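Local coordinates for protein glycerol trinitrate reductase (PDB 5EPD) that probably reduces nitrate esters such as glycerol trinitrate as an FMN-dependent old yellow enzyme, seen here without its flavin, at residues 35-40 / 114-119; 58-63 / 371-376; 73-78 / 281-286; 90-95 / 101-106. All blocks are in the same frame, centred on the assembly; numbering follows the deposited sequence.

In the fold
Interaction 3 lies in the barrel interior, its centre about 5 Å from the centre of the chain, where two strands face each other across the barrel. Interaction 1 is about 12 Å from it, centre to centre, and joins the N-terminal hairpin to Arg-116, just ahead of strand 117-122. That strand is the neighbour of 73-80, with probable hydrogen bonds Arg-116 O to Ile-74 N and Val-118 O to Ser-76 N, both 2.9 Å. Interactions 2 and 4, with centres about 15 Å apart, lie outside the barrel wall and meet where Ala-62 packs on Val-106. Glu-77 touches both, through Thr-61 and Pro-92. In this family FMN sits at the C-terminal ends of the barrel strands; it is absent here.

Interaction 1. Residues 35-40 / 114-119; sequences ITLANR and GGRIVL
The N-terminal beta hairpin of the barrel, formed by strands 30-31 and 36-37, lays Ile-35, Thr-36 and Leu-37 against the side chain of Arg-116, just ahead of barrel strand 117-122. Arg-116 carries one side of the contact almost alone. Its chain is bent at chi2 (-77°) and again at chi3, which turns the guanidinium along the hairpin, from Leu-37 toward Ile-35. The methylene CG of Arg-116 lies 3.9 Å from CD2 of Leu-37 and 3.8 Å from the carbonyl O of Thr-36. That oxygen also sits over one face of the guanidinium, 4.0 Å from NE of Arg-116. At the guanidinium edge, CG2 of Ile-35 approaches NH1 of Arg-116 to 3.8 Å, while CD1 of Ile-35 reaches CD of Arg-116 at 4.0 Å; the two side chains run alongside one another, pointing opposite ways. Ile-35 is poorly ordered, and its share is therefore less certain. Asp-191 accepts a hydrogen bond from Ile-117 N and forms a long, weak ion pair with Arg-116. Such a hairpin, closing the N-terminal end of the strands, is a familiar addition to the (beta/alpha)8 barrel of old yellow enzymes.

Interaction 2. Residues 58-63 / 371-376; sequences GELTAG and GYTDYP
Thr-61 and Tyr-372 join hydroxyl to hydroxyl, and this hydrogen bond is the polar link between residues 58-63 and the loop 371-376. OG1 of Thr-61 lies 2.7 Å from OH of Tyr-372, at the edge of the phenol and near its plane; either hydroxyl could be the donor. The phenol gets there because CG of Tyr-372 is anti to its backbone N (chi1 -171°), which carries the ring out to the start of helix 61-66. Within the type I beta turn from Gly-58 to Thr-61, the backbone N of Thr-61 donates to O of Gly-58 at 3.1 Å. On the other segment, Gly-371 N donates to OD1 of Asp-374 at 2.8 Å, arriving from above the carboxylate plane and tying the loop to itself. Thr-373 O accepts a further hydrogen bond from Gln-67 NE2.

The remaining contacts are van der Waals. CG2 of Thr-61 presses on OH of Tyr-372 at 3.3 Å. CB of Leu-60 comes to 4.1 Å from CE2 of Tyr-372, and O of Leu-60 lies 3.9 Å from CG2 of Thr-373. The Tyr-372 ring is also stacked with Tyr-64. This is the C-terminal extension of a (beta/alpha)8 barrel, packed back across the loop and short helix that follow the first barrel strand.

Interaction 3. Residues 73-78 / 281-286; sequences LIISEA and YIHVVE
Ile-75 and His-283 have the nearest CA atoms of the two segments, 10.5 Å apart. That is far beyond the spacing of paired strands, and no hydrogen bond crosses the gap. Strands 73-80 and 281-284 are second and sixth in the order of the eight-stranded parallel barrel, so they face each other across its interior, and side chains pointing inward make the contact.

Ile-75 reaches across from one wall. Its CG1 stands beside the backbone N (chi1 -41°), and chi2 turns CD1 toward Tyr-281, whose OH it meets at 3.7 Å, the methyl and the hydroxyl meeting head-on from facing walls. One bond back, CG1 of Ile-75 lies 4.4 Å from CE1 of His-283, at the edge of the imidazole and near its plane, a loose approach. Tyr-281, with CG wedged between its own backbone N and carbonyl carbon (chi1 77°), carries its ring into the interior. The polar ends of both aromatic residues are turned to the same carboxylate: OE2 of Glu-194 is hydrogen-bonded to the Tyr-281 hydroxyl and to ND1 of His-283. These buried polar atoms are thereby satisfied, while the isoleucine supplies the apolar side of the contact.

Strands 41-43 and 117-122 flank 73-80, and strands 245-249 and 310-313 flank 281-284. Glu-194 comes from strand 193-196, between 117-122 and 245-249. Leu-32, in the N-terminal hairpin, touches both Leu-73 and Tyr-281, so the hairpin meets both sides of the barrel beside this contact.

Interaction 4. Residues 90-95 / 101-106; sequences DTPGIY and DGWKKV
Trp-103 of helix 97-112 buries the most surface here, its indole reaching out to the loop 90-95, where Pro-92, Gly-93 and Ile-94 receive it. Its chi1 (-78°) sends the ring out beside the backbone N, and chi2 turns the N-H edge to the loop. NE1 of Trp-103 donates to O of Gly-93 at 2.8 Å. The N-H...O angle is 161°, the C=O...N angle 162°, and the oxygen lies in the indole plane, so the bond is close to straight at both ends.

Pro-92, next in buried area, packs obliquely against the six-membered ring at CZ2. Its CG is 3.6 Å and its CB 3.7 Å from CZ2 of Trp-103, and the two side chains cross at about a right angle. Ile-94 comes obliquely to the five-membered ring, on the other side of the indole plane from CG of Pro-92, its CD1 3.8 Å from CD1 of Trp-103, again crossing nearly perpendicularly. Thr-79 of strand 73-80 touches all three side chains, and Phe-190 packs edge-to-face with the indole.

The indole N-H is thus satisfied by a main-chain carbonyl, with apolar carbons of Pro-92 and Ile-94 beside it. One directional bond, together with these carbons, should hold the ring against rotation and fix the loop to the helix that follows it.

Interaction 1. Residues 35-40 / 114-119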
loop_
_atom_site.group_PDB
_atom_site.type_symbol
_atom_site.label_atom_id
_atom_site.label_comp_id
_atom_site.label_asym_id
_atom_site.label_seq_id
_atom_site.Cartn_x
_atom_site.Cartn_y
_atom_site.Cartn_z
ATOM N N ILE A 35 17.061 -7.572 -2.199
ATOM C CA ILE A 35 17.073 -7.361 -3.652
ATOM C C ILE A 35 17.842 -6.132 -4.178
ATOM O O ILE A 35 18.327 -5.282 -3.423
ATOM C CB ILE A 35 15.638 -7.344 -4.223
ATOM C CG1 ILE A 35 14.874 -6.098 -3.752
ATOM C CG2 ILE A 35 14.917 -8.641 -3.860
ATOM C CD1 ILE A 35 13.386 -6.148 -4.026
ATOM N N THR A 36 17.949 -6.094 -5.505
ATOM C CA THR A 36 18.654 -5.062 -6.243
ATOM C C THR A 36 17.618 -4.361 -7.131
ATOM O O THR A 36 16.812 -5.038 -7.797
ATOM C CB THR A 36 19.804 -5.691 -7.093
ATOM O OG1 THR A 36 20.616 -4.657 -7.668
ATOM C CG2 THR A 36 19.274 -6.634 -8.208
ATOM N N LEU A 37 17.628 -3.025 -7.123
ATOM C CA LEU A 37 16.659 -2.219 -7.885
ATOM C C LEU A 37 17.353 -1.522 -9.040
ATOM O O LEU A 37 18.432 -0.990 -8.864
ATOM C CB LEU A 37 15.994 -1.152 -7.006
ATOM C CG LEU A 37 15.290 -1.569 -5.712
ATOM C CD1 LEU A 37 14.566 -0.374 -5.085
ATOM C CD2 LEU A 37 14.313 -2.705 -5.940
ATOM N N ALA A 38 16.708 -1.494 -10.201
ATOM C CA ALA A 38 17.292 -0.857 -11.392
ATOM C C ALA A 38 17.422 0.661 -11.230
ATOM O O ALA A 38 18.287 1.262 -11.829
ATOM C CB ALA A 38 16.480 -1.199 -12.637
ATOM N N ASN A 39 16.572 1.268 -10.407
ATOM C CA ASN A 39 16.618 2.716 -10.159
ATOM C C ASN A 39 15.840 3.019 -8.861
ATOM O O ASN A 39 15.344 2.115 -8.181
ATOM C CB ASN A 39 16.043 3.496 -11.353
ATOM C CG ASN A 39 14.620 3.078 -11.680
ATOM O OD1 ASN A 39 13.733 3.132 -10.812
ATOM N ND2 ASN A 39 14.393 2.621 -12.906
ATOM N N ARG A 40 15.727 4.296 -8.540
ATOM C CA ARG A 40 15.206 4.712 -7.260
ATOM C C ARG A 40 13.756 5.171 -7.360
ATOM O O ARG A 40 13.205 5.778 -6.414
ATOM C CB ARG A 40 16.093 5.832 -6.688
ATOM C CG ARG A 40 17.430 5.331 -6.175
ATOM C CD ARG A 40 18.260 6.480 -5.636
ATOM N NE ARG A 40 19.595 6.010 -5.288
ATOM C CZ ARG A 40 20.046 5.780 -4.047
ATOM N NH1 ARG A 40 19.291 6.005 -2.967
ATOM N NH2 ARG A 40 21.295 5.334 -3.884
ATOM N N GLY A 114 12.544 -7.623 -16.242
ATOM C CA GLY A 114 13.654 -7.160 -15.390
ATOM C C GLY A 114 13.238 -6.359 -14.155
ATOM O O GLY A 114 14.066 -5.684 -13.555
ATOM N N GLY A 115 11.972 -6.464 -13.746
ATOM C CA GLY A 115 11.418 -5.604 -12.685
ATOM C C GLY A 115 11.349 -6.194 -11.280
ATOM O O GLY A 115 11.705 -7.357 -11.044
ATOM N N ARG A 116 10.900 -5.374 -10.333
ATOM C CA ARG A 116 10.638 -5.824 -8.953
ATOM C C ARG A 116 9.221 -5.455 -8.545
ATOM O O ARG A 116 8.674 -4.419 -8.961
ATOM C CB ARG A 116 11.626 -5.204 -7.965
ATOM C CG ARG A 116 13.063 -5.490 -8.336
ATOM C CD ARG A 116 13.397 -6.919 -7.956
ATOM N NE ARG A 116 14.043 -7.667 -9.027
ATOM C CZ ARG A 116 14.732 -8.796 -8.852
ATOM N NH1 ARG A 116 14.890 -9.329 -7.646
ATOM N NH2 ARG A 116 15.270 -9.407 -9.905
ATOM N N ILE A 117 8.619 -6.323 -7.747
ATOM C CA ILE A 117 7.241 -6.124 -7.307
ATOM C C ILE A 117 7.016 -6.716 -5.928
ATOM O O ILE A 117 7.328 -7.884 -5.648
ATOM C CB ILE A 117 6.193 -6.648 -8.327
ATOM C CG1 ILE A 117 4.795 -6.144 -7.943
ATOM C CG2 ILE A 117 6.246 -8.174 -8.454
ATOM C CD1 ILE A 117 3.735 -6.548 -8.948
ATOM N N VAL A 118 6.469 -5.855 -5.086
ATOM C CA VAL A 118 6.130 -6.142 -3.726
ATOM C C VAL A 118 4.595 -6.054 -3.617
ATOM O O VAL A 118 3.969 -5.181 -4.239
ATOM C CB VAL A 118 6.870 -5.113 -2.860
ATOM C CG1 VAL A 118 6.184 -4.874 -1.531
ATOM C CG2 VAL A 118 8.299 -5.588 -2.660
ATOM N N LEU A 119 3.989 -6.969 -2.860
ATOM C CA LEU A 119 2.531 -6.939 -2.609
ATOM C C LEU A 119 2.169 -6.146 -1.331
ATOM O O LEU A 119 2.694 -6.394 -0.237
ATOM C CB LEU A 119 1.967 -8.368 -2.572
ATOM C CG LEU A 119 0.463 -8.561 -2.351
ATOM C CD1 LEU A 119 -0.062 -9.860 -2.941
ATOM C CD2 LEU A 119 0.134 -8.562 -0.874
#

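Interaction 2. Residues 58-63 / 371-376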
loop_
_atom_site.group_PDB
_atom_site.type_symbol
_atom_site.label_atom_id
_atom_site.label_comp_id
_atom_site.label_asym_id
_atom_site.label_seq_id
_atom_site.Cartn_x
_atom_site.Cartn_y
_atom_site.Cartn_z
ATOM N N GLY A 58 -7.559 -9.716 -12.504
ATOM C CA GLY A 58 -8.213 -9.733 -13.816
ATOM C C GLY A 58 -7.228 -10.009 -14.934
ATOM O O GLY A 58 -6.010 -9.888 -14.772
ATOM N N GLU A 59 -7.761 -10.374 -16.089
ATOM C CA GLU A 59 -6.938 -11.013 -17.116
ATOM C C GLU A 59 -5.950 -10.074 -17.765
ATOM O O GLU A 59 -4.985 -10.538 -18.331
ATOM C CB GLU A 59 -7.811 -11.711 -18.177
ATOM C CG GLU A 59 -8.490 -10.797 -19.185
ATOM C CD GLU A 59 -9.337 -11.590 -20.143
ATOM O OE1 GLU A 59 -10.357 -12.124 -19.693
ATOM O OE2 GLU A 59 -8.976 -11.704 -21.330
ATOM N N LEU A 60 -6.184 -8.769 -17.671
ATOM C CA LEU A 60 -5.275 -7.755 -18.216
ATOM C C LEU A 60 -4.240 -7.201 -17.235
ATOM O O LEU A 60 -3.388 -6.376 -17.628
ATOM C CB LEU A 60 -6.078 -6.570 -18.717
ATOM C CG LEU A 60 -7.198 -6.901 -19.692
ATOM C CD1 LEU A 60 -7.955 -5.608 -19.979
ATOM C CD2 LEU A 60 -6.653 -7.557 -20.966
ATOM N N THR A 61 -4.297 -7.645 -15.978
ATOM C CA THR A 61 -3.527 -7.012 -14.919
ATOM C C THR A 61 -2.020 -7.309 -15.011
ATOM O O THR A 61 -1.207 -6.409 -14.784
ATOM C CB THR A 61 -4.121 -7.371 -13.555
ATOM O OG1 THR A 61 -5.438 -6.816 -13.468
ATOM C CG2 THR A 61 -3.292 -6.813 -12.414
ATOM N N ALA A 62 -1.649 -8.543 -15.352
ATOM C CA ALA A 62 -0.241 -8.861 -15.650
ATOM C C ALA A 62 0.332 -7.827 -16.612
ATOM O O ALA A 62 1.368 -7.208 -16.330
ATOM C CB ALA A 62 -0.083 -10.270 -16.233
ATOM N N GLY A 63 -0.362 -7.625 -17.734
ATOM C CA GLY A 63 0.042 -6.624 -18.729
ATOM C C GLY A 63 0.262 -5.210 -18.173
ATOM O O GLY A 63 1.258 -4.524 -18.495
ATOM N N GLY A 371 -8.261 3.376 -20.062
ATOM C CA GLY A 371 -7.814 4.121 -18.869
ATOM C C GLY A 371 -7.021 3.269 -17.890
ATOM O O GLY A 371 -6.893 3.638 -16.709
ATOM N N TYR A 372 -6.530 2.129 -18.396
ATOM C CA TYR A 372 -5.806 1.103 -17.633
ATOM C C TYR A 372 -4.520 0.745 -18.418
ATOM O O TYR A 372 -3.396 1.195 -18.061
ATOM C CB TYR A 372 -6.710 -0.132 -17.413
ATOM C CG TYR A 372 -6.179 -1.232 -16.447
ATOM C CD1 TYR A 372 -5.723 -0.916 -15.179
ATOM C CD2 TYR A 372 -6.212 -2.600 -16.806
ATOM C CE1 TYR A 372 -5.269 -1.902 -14.306
ATOM C CE2 TYR A 372 -5.759 -3.589 -15.939
ATOM C CZ TYR A 372 -5.291 -3.231 -14.683
ATOM O OH TYR A 372 -4.831 -4.185 -13.786
ATOM N N THR A 373 -4.697 -0.022 -19.501
ATOM C CA THR A 373 -3.590 -0.531 -20.305
ATOM C C THR A 373 -3.512 0.118 -21.682
ATOM O O THR A 373 -2.682 -0.273 -22.487
ATOM C CB THR A 373 -3.716 -2.043 -20.514
ATOM O OG1 THR A 373 -5.056 -2.355 -20.924
ATOM C CG2 THR A 373 -3.394 -2.782 -19.245
ATOM N N ASP A 374 -4.349 1.111 -21.974
ATOM C CA ASP A 374 -4.279 1.771 -23.304
ATOM C C ASP A 374 -3.598 3.155 -23.288
ATOM O O ASP A 374 -3.704 3.939 -24.239
ATOM C CB ASP A 374 -5.677 1.871 -23.916
ATOM C CG ASP A 374 -6.560 2.849 -23.187
ATOM O OD1 ASP A 374 -6.219 3.261 -22.038
ATOM O OD2 ASP A 374 -7.615 3.196 -23.758
ATOM N N TYR A 375 -2.909 3.466 -22.197
ATOM C CA TYR A 375 -2.126 4.690 -22.139
ATOM C C TYR A 375 -0.868 4.531 -23.015
ATOM O O TYR A 375 0.013 3.709 -22.705
ATOM C CB TYR A 375 -1.715 4.996 -20.701
ATOM C CG TYR A 375 -2.765 5.690 -19.863
ATOM C CD1 TYR A 375 -3.035 7.044 -20.036
ATOM C CD2 TYR A 375 -3.465 4.996 -18.876
ATOM C CE1 TYR A 375 -3.991 7.679 -19.260
ATOM C CE2 TYR A 375 -4.399 5.627 -18.074
ATOM C CZ TYR A 375 -4.669 6.961 -18.279
ATOM O OH TYR A 375 -5.568 7.592 -17.471
ATOM N N PRO A 376 -0.767 5.324 -24.096
ATOM C CA PRO A 376 0.421 5.221 -24.957
ATOM C C PRO A 376 1.753 5.566 -24.261
ATOM O O PRO A 376 1.788 6.424 -23.369
ATOM C CB PRO A 376 0.154 6.288 -26.018
ATOM C CG PRO A 376 -0.594 7.350 -25.266
ATOM C CD PRO A 376 -1.546 6.545 -24.398
#

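Interaction 3. Residues 73-78 / 281-286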
loop_
_atom_site.group_PDB
_atom_site.type_symbol
_atom_site.label_atom_id
_atom_site.label_comp_id
_atom_site.label_asym_id
_atom_site.label_seq_id
_atom_site.Cartn_x
_atom_site.Cartn_y
_atom_site.Cartn_z
ATOM N N LEU A 73 10.973 -0.272 -8.515
ATOM C CA LEU A 73 10.132 -1.137 -7.690
ATOM C C LEU A 73 8.672 -0.754 -7.884
ATOM O O LEU A 73 8.321 0.451 -7.869
ATOM C CB LEU A 73 10.506 -0.990 -6.200
ATOM C CG LEU A 73 9.709 -1.820 -5.174
ATOM C CD1 LEU A 73 10.007 -3.310 -5.276
ATOM C CD2 LEU A 73 9.966 -1.344 -3.753
ATOM N N ILE A 74 7.822 -1.768 -8.069
ATOM C CA ILE A 74 6.375 -1.570 -8.104
ATOM C C ILE A 74 5.791 -2.024 -6.785
ATOM O O ILE A 74 6.079 -3.133 -6.325
ATOM C CB ILE A 74 5.695 -2.393 -9.218
ATOM C CG1 ILE A 74 6.138 -1.914 -10.576
ATOM C CG2 ILE A 74 4.171 -2.288 -9.108
ATOM C CD1 ILE A 74 5.674 -2.827 -11.711
ATOM N N ILE A 75 4.975 -1.175 -6.169
ATOM C CA ILE A 75 4.139 -1.637 -5.059
ATOM C C ILE A 75 2.760 -1.914 -5.641
ATOM O O ILE A 75 2.120 -1.020 -6.223
ATOM C CB ILE A 75 3.946 -0.606 -3.914
ATOM C CG1 ILE A 75 5.229 0.159 -3.580
ATOM C CG2 ILE A 75 3.382 -1.321 -2.688
ATOM C CD1 ILE A 75 6.216 -0.662 -2.790
ATOM N N SER A 76 2.293 -3.141 -5.497
ATOM C CA SER A 76 0.970 -3.484 -6.013
ATOM C C SER A 76 -0.093 -2.656 -5.333
ATOM O O SER A 76 0.109 -2.108 -4.238
ATOM C CB SER A 76 0.605 -4.922 -5.703
ATOM O OG SER A 76 0.306 -5.061 -4.309
ATOM N N GLU A 77 -1.225 -2.610 -6.011
ATOM C CA GLU A 77 -2.485 -2.216 -5.434
ATOM C C GLU A 77 -2.685 -2.909 -4.103
ATOM O O GLU A 77 -2.289 -4.079 -3.916
ATOM C CB GLU A 77 -3.622 -2.610 -6.373
ATOM C CG GLU A 77 -3.645 -4.105 -6.742
ATOM C CD GLU A 77 -4.414 -4.369 -8.037
ATOM O OE1 GLU A 77 -3.799 -4.602 -9.115
ATOM O OE2 GLU A 77 -5.660 -4.353 -7.967
ATOM N N ALA A 78 -3.284 -2.176 -3.175
ATOM C CA ALA A 78 -3.702 -2.762 -1.904
ATOM C C ALA A 78 -4.550 -4.028 -2.163
ATOM O O ALA A 78 -5.471 -4.013 -2.996
ATOM C CB ALA A 78 -4.495 -1.751 -1.094
ATOM N N TYR A 281 12.291 -1.509 5.070
ATOM C CA TYR A 281 11.944 -0.125 4.760
ATOM C C TYR A 281 10.653 0.387 5.369
ATOM O O TYR A 281 9.727 -0.376 5.640
ATOM C CB TYR A 281 11.887 0.076 3.235
ATOM C CG TYR A 281 10.652 -0.458 2.532
ATOM C CD1 TYR A 281 9.446 0.229 2.579
ATOM C CD2 TYR A 281 10.709 -1.629 1.776
ATOM C CE1 TYR A 281 8.323 -0.246 1.907
ATOM C CE2 TYR A 281 9.598 -2.105 1.082
ATOM C CZ TYR A 281 8.406 -1.411 1.152
ATOM O OH TYR A 281 7.301 -1.875 0.484
ATOM N N ILE A 282 10.611 1.707 5.557
ATOM C CA ILE A 282 9.366 2.409 5.801
ATOM C C ILE A 282 9.036 3.260 4.575
ATOM O O ILE A 282 9.919 3.769 3.883
ATOM C CB ILE A 282 9.379 3.273 7.098
ATOM C CG1 ILE A 282 10.517 4.308 7.088
ATOM C CG2 ILE A 282 9.459 2.374 8.336
ATOM C CD1 ILE A 282 10.480 5.258 8.263
ATOM N N HIS A 283 7.740 3.383 4.319
ATOM C CA HIS A 283 7.204 4.122 3.178
ATOM C C HIS A 283 6.265 5.190 3.765
ATOM O O HIS A 283 5.190 4.885 4.302
ATOM C CB HIS A 283 6.453 3.132 2.268
ATOM C CG HIS A 283 5.916 3.725 1.004
ATOM N ND1 HIS A 283 5.477 2.938 -0.040
ATOM C CD2 HIS A 283 5.754 5.011 0.603
ATOM C CE1 HIS A 283 5.067 3.713 -1.031
ATOM N NE2 HIS A 283 5.221 4.975 -0.664
ATOM N N VAL A 284 6.666 6.443 3.665
ATOM C CA VAL A 284 5.974 7.490 4.389
ATOM C C VAL A 284 5.252 8.410 3.411
ATOM O O VAL A 284 5.877 9.006 2.517
ATOM C CB VAL A 284 6.936 8.290 5.319
ATOM C CG1 VAL A 284 6.176 9.359 6.107
ATOM C CG2 VAL A 284 7.671 7.339 6.272
ATOM N N VAL A 285 3.931 8.491 3.597
ATOM C CA VAL A 285 3.076 9.431 2.905
ATOM C C VAL A 285 3.222 10.750 3.687
ATOM O O VAL A 285 2.804 10.827 4.854
ATOM C CB VAL A 285 1.611 8.944 2.930
ATOM C CG1 VAL A 285 0.705 9.977 2.295
ATOM C CG2 VAL A 285 1.469 7.581 2.239
ATOM N N GLU A 286 3.831 11.769 3.071
ATOM C CA GLU A 286 4.306 12.925 3.832
ATOM C C GLU A 286 3.248 14.001 3.986
ATOM O O GLU A 286 2.589 14.343 3.031
ATOM C CB GLU A 286 5.602 13.482 3.232
ATOM C CG GLU A 286 6.813 12.595 3.501
ATOM C CD GLU A 286 8.122 13.157 2.940
ATOM O OE1 GLU A 286 8.077 14.217 2.275
ATOM O OE2 GLU A 286 9.203 12.537 3.157
#

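Interaction 4. Residues 90-95 / 101-106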
loop_
_atom_site.group_PDB
_atom_site.type_symbol
_atom_site.label_atom_id
_atom_site.label_comp_id
_atom_site.label_asym_id
_atom_site.label_seq_id
_atom_site.Cartn_x
_atom_site.Cartn_y
_atom_site.Cartn_z
ATOM N N ASP A 90 -14.134 -5.455 -6.043
ATOM C CA ASP A 90 -13.224 -5.895 -7.118
ATOM C C ASP A 90 -11.771 -5.538 -6.887
ATOM O O ASP A 90 -10.999 -5.392 -7.831
ATOM C CB ASP A 90 -13.712 -5.347 -8.470
ATOM C CG ASP A 90 -15.112 -5.786 -8.772
ATOM O OD1 ASP A 90 -15.362 -7.003 -8.558
ATOM O OD2 ASP A 90 -15.950 -4.949 -9.200
ATOM N N THR A 91 -11.398 -5.406 -5.621
ATOM C CA THR A 91 -10.013 -5.372 -5.269
ATOM C C THR A 91 -9.582 -6.850 -5.089
ATOM O O THR A 91 -10.360 -7.691 -4.673
ATOM C CB THR A 91 -9.770 -4.507 -4.006
ATOM O OG1 THR A 91 -10.357 -5.132 -2.868
ATOM C CG2 THR A 91 -10.375 -3.124 -4.147
ATOM N N PRO A 92 -8.330 -7.172 -5.432
ATOM C CA PRO A 92 -7.899 -8.577 -5.369
ATOM C C PRO A 92 -7.519 -9.064 -4.003
ATOM O O PRO A 92 -7.236 -8.267 -3.118
ATOM C CB PRO A 92 -6.644 -8.604 -6.271
ATOM C CG PRO A 92 -6.098 -7.216 -6.184
ATOM C CD PRO A 92 -7.322 -6.316 -6.101
ATOM N N GLY A 93 -7.426 -10.383 -3.872
ATOM C CA GLY A 93 -7.068 -11.011 -2.598
ATOM C C GLY A 93 -5.733 -11.711 -2.633
ATOM O O GLY A 93 -5.055 -11.781 -3.668
ATOM N N ILE A 94 -5.329 -12.205 -1.475
ATOM C CA ILE A 94 -4.111 -12.993 -1.394
ATOM C C ILE A 94 -4.326 -14.091 -0.358
ATOM O O ILE A 94 -3.409 -14.471 0.348
ATOM C CB ILE A 94 -2.875 -12.091 -1.113
ATOM C CG1 ILE A 94 -1.557 -12.877 -1.147
ATOM C CG2 ILE A 94 -3.024 -11.367 0.216
ATOM C CD1 ILE A 94 -1.393 -13.708 -2.404
ATOM N N TYR A 95 -5.549 -14.610 -0.274
ATOM C CA TYR A 95 -5.873 -15.599 0.752
ATOM C C TYR A 95 -6.313 -16.958 0.222
ATOM O O TYR A 95 -6.294 -17.914 0.989
ATOM C CB TYR A 95 -6.916 -15.049 1.741
ATOM C CG TYR A 95 -8.242 -14.542 1.138
ATOM C CD1 TYR A 95 -8.401 -13.212 0.781
ATOM C CD2 TYR A 95 -9.332 -15.392 0.976
ATOM C CE1 TYR A 95 -9.589 -12.742 0.258
ATOM C CE2 TYR A 95 -10.528 -14.929 0.457
ATOM C CZ TYR A 95 -10.650 -13.597 0.102
ATOM O OH TYR A 95 -11.829 -13.123 -0.418
ATOM N N ASP A 101 -2.433 -18.041 -7.621
ATOM C CA ASP A 101 -2.110 -18.479 -8.979
ATOM C C ASP A 101 -2.315 -17.370 -10.006
ATOM O O ASP A 101 -1.495 -17.233 -10.924
ATOM C CB ASP A 101 -2.862 -19.762 -9.346
ATOM C CG ASP A 101 -2.465 -20.933 -8.457
ATOM O OD1 ASP A 101 -1.495 -20.818 -7.662
ATOM O OD2 ASP A 101 -3.146 -21.967 -8.534
ATOM N N GLY A 102 -3.363 -16.564 -9.839
ATOM C CA GLY A 102 -3.495 -15.321 -10.607
ATOM C C GLY A 102 -2.291 -14.366 -10.458
ATOM O O GLY A 102 -1.818 -13.764 -11.446
ATOM N N TRP A 103 -1.794 -14.227 -9.228
ATOM C CA TRP A 103 -0.663 -13.341 -8.951
ATOM C C TRP A 103 0.651 -13.838 -9.534
ATOM O O TRP A 103 1.564 -13.025 -9.780
ATOM C CB TRP A 103 -0.464 -13.143 -7.441
ATOM C CG TRP A 103 -1.424 -12.197 -6.825
ATOM C CD1 TRP A 103 -2.391 -12.486 -5.905
ATOM C CD2 TRP A 103 -1.508 -10.789 -7.073
ATOM N NE1 TRP A 103 -3.074 -11.341 -5.564
ATOM C CE2 TRP A 103 -2.557 -10.286 -6.269
ATOM C CE3 TRP A 103 -0.795 -9.902 -7.893
ATOM C CZ2 TRP A 103 -2.918 -8.937 -6.264
ATOM C CZ3 TRP A 103 -1.159 -8.558 -7.889
ATOM C CH2 TRP A 103 -2.215 -8.093 -7.074
ATOM N N LYS A 104 0.773 -15.158 -9.709
ATOM C CA LYS A 104 2.020 -15.738 -10.241
ATOM C C LYS A 104 2.279 -15.253 -11.649
ATOM O O LYS A 104 3.409 -14.940 -12.005
ATOM C CB LYS A 104 1.990 -17.260 -10.228
ATOM C CG LYS A 104 2.324 -17.882 -8.890
ATOM C CD LYS A 104 2.026 -19.367 -8.950
ATOM C CE LYS A 104 2.548 -20.105 -7.739
ATOM N NZ LYS A 104 1.864 -21.422 -7.622
ATOM N N LYS A 105 1.219 -15.185 -12.439
ATOM C CA LYS A 105 1.328 -14.675 -13.781
ATOM C C LYS A 105 1.809 -13.215 -13.794
ATOM O O LYS A 105 2.567 -12.808 -14.679
ATOM C CB LYS A 105 -0.017 -14.779 -14.465
ATOM C CG LYS A 105 -0.570 -16.189 -14.572
ATOM C CD LYS A 105 -1.569 -16.227 -15.724
ATOM C CE LYS A 105 -2.150 -17.606 -15.964
ATOM N NZ LYS A 105 -3.310 -17.814 -15.062
ATOM N N VAL A 106 1.362 -12.429 -12.814
ATOM C CA VAL A 106 1.715 -11.003 -12.721
ATOM C C VAL A 106 3.162 -10.836 -12.272
ATOM O O VAL A 106 3.900 -10.077 -12.879
ATOM C CB VAL A 106 0.772 -10.252 -11.753
ATOM C CG1 VAL A 106 1.159 -8.780 -11.629
ATOM C CG2 VAL A 106 -0.673 -10.398 -12.218
#